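Local structure of D-alanyl-d-alanine carboxypeptidase DACD (Escherichia coli, 5FSR) at residues 53-56 with 57-60; 322-325 with 326-329. The protein removes C-terminal D-alanyl residues from sugar-peptide cell wall precursors, as a serine-type D-Ala-D-Ala carboxypeptidase. All coordinates share one frame; numbering follows the deposited sequence.

Contact 1 (53-56 with 57-60); sequences AGNE and HQQR
A type I beta turn from Asn55 to Gln58 carries the chain off the end of strand 50-54, and its first and last residues meet twice. The backbone bond that closes the turn, from Gln58 N to Asn55 O, is weak at 3.4 Å. A water bridges the same two residues, donating to Asn55 O at 3.1 Å and to Gln58 O at 2.9 Å. Asn55 O is also hydrogen-bonded to the hydroxyl of Ser39, so several partners gather on this one carbonyl.

The second link joins the two side-chain amides. Asn55 ND2 donates to Gln58 OE1, with the amide planes turned 53° apart. The modelled separation is very short, so its exact length is doubtful. CG of Asn55 lies opposite its own backbone N (chi1 -169°), which carries the amide forward along the turn to Gln58. Asn55 ND2 also donates to the carbonyl of Gly38.

The turn sits at the edge of the five-stranded antiparallel sheet of the carboxypeptidase domain, where 50-54 is an outermost strand paired with 39-44. It starts the loop that runs on to helix 66-79.

Glu56 and His57, at the two central positions, project side by side. Glu56 CG comes within 3.5 Å of His57 ND1. The carboxylate stays farther off, with Glu56 OE2 3.9 Å from His57 CE1, and its plane is tilted 30° from the ring. No hydrogen bond or salt bridge joins the pair. The His57 ring also meets the ring of Tyr183, and Arg60 makes a backbone hydrogen bond with Ser180.

Contact 2 (322-325 with 326-329); sequences KAEI and PHIK
Glu324 and His327 hold the compact side of the 3-10 segment 322-327, which leads into strand 328-330. His327 N donates to Glu324 O at 2.9 Å, a backbone bond spanning three residues. The same two residues are joined again through their side chains. His327 ND1 donates to Glu324 OE1 at 3.2 Å and reaches it from above the carboxylate plane, 51° out of it. The Glu324 chain is bent about its CB-CG bond (chi2 -45°), which turns the carboxylate toward the imidazole. Beside this pair, Ile328 CG1 rests 3.4 Å from Glu324 O.

The other side is more open to solvent. Ile325 and Pro326 are exposed, and the apolar contact between Ile325 CB and Pro326 CD follows from the peptide link between these neighbours. Lys322 and Ala323 are exposed too. Ile325 reaches Val286 on strand 283-289, and Lys322 reaches Thr284.

Glu324 itself is buried. Its OE2 forms a salt bridge with Arg357, while OE1 lies close to Asp356. The carboxylate is therefore shared between a cationic partner and an imidazole N-H. Arg357 would be expected to stabilise its negative charge, whereas Asp356 would probably oppose it.

Overall arrangement
The two contacts come in series along the chain and lie in different parts of the protein. Contact 1 belongs to the carboxypeptidase region and follows an outermost strand of its five-stranded sheet. Contact 2 belongs to the C-terminal region typical of penicillin-binding protein 5 relatives and enters an outermost strand of a separate three-stranded sheet. The centres of contacts 1 and 2 are 31 Å apart. The nearest atoms of contact 1 and contact 2 are about 17 Å apart. Most of the carboxypeptidase region, helix 265-282 and strands 283-289 and 316-321 come between them in sequence. Both are surface turns, away from the annotated active-site residues, and they serve separate regions.

Contact 1 (53-56 with 57-60)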
loop_
_atom_site.group_PDB
_atom_site.type_symbol
_atom_site.label_atom_id
_atom_site.label_comp_id
_atom_site.label_asym_id
_atom_site.label_seq_id
_atom_site.Cartn_x
_atom_site.Cartn_y
_atom_site.Cartn_z
ATOM N N ALA A 53 -6.450 3.438 -14.437
ATOM C CA ALA A 53 -7.096 4.107 -13.315
ATOM C C ALA A 53 -8.406 4.782 -13.692
ATOM O O ALA A 53 -8.480 5.385 -14.732
ATOM C CB ALA A 53 -6.164 5.144 -12.693
ATOM N N GLY A 54 -9.427 4.664 -12.832
ATOM C CA GLY A 54 -10.704 5.367 -12.989
ATOM C C GLY A 54 -11.044 6.112 -11.712
ATOM O O GLY A 54 -10.895 5.547 -10.641
ATOM N N ASN A 55 -11.450 7.382 -11.825
ATOM C CA ASN A 55 -11.970 8.179 -10.711
ATOM C C ASN A 55 -11.036 8.109 -9.474
ATOM O O ASN A 55 -11.471 7.993 -8.319
ATOM C CB ASN A 55 -13.411 7.693 -10.398
ATOM C CG ASN A 55 -14.177 8.616 -9.441
ATOM O OD1 ASN A 55 -13.738 9.721 -9.124
ATOM N ND2 ASN A 55 -15.364 8.157 -8.991
ATOM N N GLU A 56 -9.736 8.167 -9.741
ATOM C CA GLU A 56 -8.744 7.814 -8.737
ATOM C C GLU A 56 -8.533 8.840 -7.620
ATOM O O GLU A 56 -7.920 8.491 -6.582
ATOM C CB GLU A 56 -7.406 7.507 -9.373
ATOM C CG GLU A 56 -6.720 8.711 -10.002
ATOM C CD GLU A 56 -6.806 8.736 -11.520
ATOM O OE1 GLU A 56 -7.847 8.280 -12.054
ATOM O OE2 GLU A 56 -5.841 9.226 -12.153
ATOM N N HIS A 57 -8.969 10.081 -7.846
ATOM C CA HIS A 57 -8.764 11.170 -6.904
ATOM C C HIS A 57 -10.047 11.506 -6.132
ATOM O O HIS A 57 -10.015 12.347 -5.216
ATOM C CB HIS A 57 -8.223 12.444 -7.623
ATOM C CG HIS A 57 -6.796 12.335 -8.096
ATOM N ND1 HIS A 57 -6.455 12.114 -9.419
ATOM C CD2 HIS A 57 -5.621 12.391 -7.417
ATOM C CE1 HIS A 57 -5.140 12.052 -9.537
ATOM N NE2 HIS A 57 -4.610 12.207 -8.335
ATOM N N GLN A 58 -11.174 10.867 -6.456
ATOM C CA GLN A 58 -12.390 11.108 -5.696
ATOM C C GLN A 58 -12.156 10.782 -4.210
ATOM O O GLN A 58 -11.594 9.732 -3.875
ATOM C CB GLN A 58 -13.586 10.318 -6.264
ATOM C CG GLN A 58 -14.733 10.086 -5.296
ATOM C CD GLN A 58 -15.974 9.525 -5.922
ATOM O OE1 GLN A 58 -16.072 9.431 -7.126
ATOM N NE2 GLN A 58 -16.978 9.193 -5.083
ATOM N N GLN A 59 -12.580 11.709 -3.341
ATOM C CA GLN A 59 -12.524 11.541 -1.896
ATOM C C GLN A 59 -13.607 10.560 -1.483
ATOM O O GLN A 59 -14.784 10.760 -1.762
ATOM C CB GLN A 59 -12.661 12.885 -1.143
ATOM C CG GLN A 59 -11.510 13.857 -1.412
ATOM C CD GLN A 59 -11.406 15.025 -0.423
ATOM O OE1 GLN A 59 -12.181 15.136 0.548
ATOM N NE2 GLN A 59 -10.392 15.870 -0.623
ATOM N N ARG A 60 -13.170 9.495 -0.820
ATOM C CA ARG A 60 -14.018 8.401 -0.354
ATOM C C ARG A 60 -13.532 8.034 1.032
ATOM O O ARG A 60 -12.328 7.988 1.294
ATOM C CB ARG A 60 -13.889 7.178 -1.255
ATOM C CG ARG A 60 -14.069 7.474 -2.735
ATOM C CD ARG A 60 -13.812 6.247 -3.589
ATOM N NE ARG A 60 -14.977 5.396 -3.509
ATOM C CZ ARG A 60 -15.953 5.266 -4.413
ATOM N NH1 ARG A 60 -15.907 5.871 -5.590
ATOM N NH2 ARG A 60 -16.989 4.464 -4.124
HETATM O O HOH W 1 -11.012 7.265 -5.332
#

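Contact 2 (322-325 with 326-329)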
loop_
_atom_site.group_PDB
_atom_site.type_symbol
_atom_site.label_atom_id
_atom_site.label_comp_id
_atom_site.label_asym_id
_atom_site.label_seq_id
_atom_site.Cartn_x
_atom_site.Cartn_y
_atom_site.Cartn_z
ATOM N N LYS A 322 4.531 -5.591 -23.247
ATOM C CA LYS A 322 5.442 -6.656 -23.649
ATOM C C LYS A 322 5.643 -6.682 -25.168
ATOM O O LYS A 322 6.745 -6.966 -25.652
ATOM C CB LYS A 322 4.917 -8.010 -23.184
ATOM C CG LYS A 322 4.708 -8.136 -21.684
ATOM C CD LYS A 322 4.808 -9.589 -21.244
ATOM C CE LYS A 322 5.112 -9.727 -19.767
ATOM N NZ LYS A 322 5.409 -11.155 -19.513
ATOM N N ALA A 323 4.571 -6.406 -25.914
ATOM C CA ALA A 323 4.663 -6.337 -27.352
ATOM C C ALA A 323 5.622 -5.238 -27.811
ATOM O O ALA A 323 6.166 -5.338 -28.908
ATOM C CB ALA A 323 3.290 -6.138 -27.966
ATOM N N GLU A 324 5.830 -4.210 -26.972
ATOM C CA GLU A 324 6.759 -3.119 -27.282
ATOM C C GLU A 324 8.282 -3.347 -27.028
ATOM O O GLU A 324 9.121 -2.586 -27.562
ATOM C CB GLU A 324 6.244 -1.798 -26.699
ATOM C CG GLU A 324 4.854 -1.414 -27.198
ATOM C CD GLU A 324 4.664 -1.578 -28.707
ATOM O OE1 GLU A 324 5.533 -1.113 -29.467
ATOM O OE2 GLU A 324 3.683 -2.225 -29.146
ATOM N N ILE A 325 8.640 -4.431 -26.337
ATOM C CA ILE A 325 10.033 -4.697 -25.998
ATOM C C ILE A 325 10.926 -4.824 -27.234
ATOM O O ILE A 325 11.996 -4.221 -27.271
ATOM C CB ILE A 325 10.193 -5.937 -25.076
ATOM C CG1 ILE A 325 9.431 -5.745 -23.750
ATOM C CG2 ILE A 325 11.671 -6.261 -24.818
ATOM C CD1 ILE A 325 9.893 -4.595 -22.869
ATOM N N PRO A 326 10.499 -5.587 -28.257
ATOM C CA PRO A 326 11.331 -5.624 -29.469
ATOM C C PRO A 326 11.404 -4.313 -30.284
ATOM O O PRO A 326 12.237 -4.201 -31.156
ATOM C CB PRO A 326 10.688 -6.749 -30.289
ATOM C CG PRO A 326 9.916 -7.559 -29.286
ATOM C CD PRO A 326 9.370 -6.525 -28.368
ATOM N N HIS A 327 10.548 -3.344 -29.990
ATOM C CA HIS A 327 10.501 -2.068 -30.689
ATOM C C HIS A 327 11.133 -0.867 -29.978
ATOM O O HIS A 327 11.004 0.242 -30.501
ATOM C CB HIS A 327 9.046 -1.727 -30.984
ATOM C CG HIS A 327 8.317 -2.815 -31.691
ATOM N ND1 HIS A 327 7.096 -3.286 -31.263
ATOM C CD2 HIS A 327 8.637 -3.534 -32.792
ATOM C CE1 HIS A 327 6.693 -4.247 -32.071
ATOM N NE2 HIS A 327 7.610 -4.418 -33.004
ATOM N N ILE A 328 11.801 -1.063 -28.828
ATOM C CA ILE A 328 12.433 0.036 -28.076
ATOM C C ILE A 328 13.863 0.237 -28.542
ATOM O O ILE A 328 14.622 -0.716 -28.608
ATOM C CB ILE A 328 12.477 -0.224 -26.549
ATOM C CG1 ILE A 328 11.061 -0.272 -25.958
ATOM C CG2 ILE A 328 13.332 0.825 -25.821
ATOM C CD1 ILE A 328 10.364 1.064 -25.759
ATOM N N LYS A 329 14.234 1.473 -28.845
ATOM C CA LYS A 329 15.571 1.792 -29.352
ATOM C C LYS A 329 16.051 3.063 -28.700
ATOM O O LYS A 329 15.251 3.981 -28.473
ATOM C CB LYS A 329 15.561 2.009 -30.879
ATOM C CG LYS A 329 15.072 0.833 -31.707
ATOM C CD LYS A 329 16.071 -0.309 -31.796
ATOM C CE LYS A 329 15.418 -1.511 -32.479
ATOM N NZ LYS A 329 16.398 -2.567 -32.863
#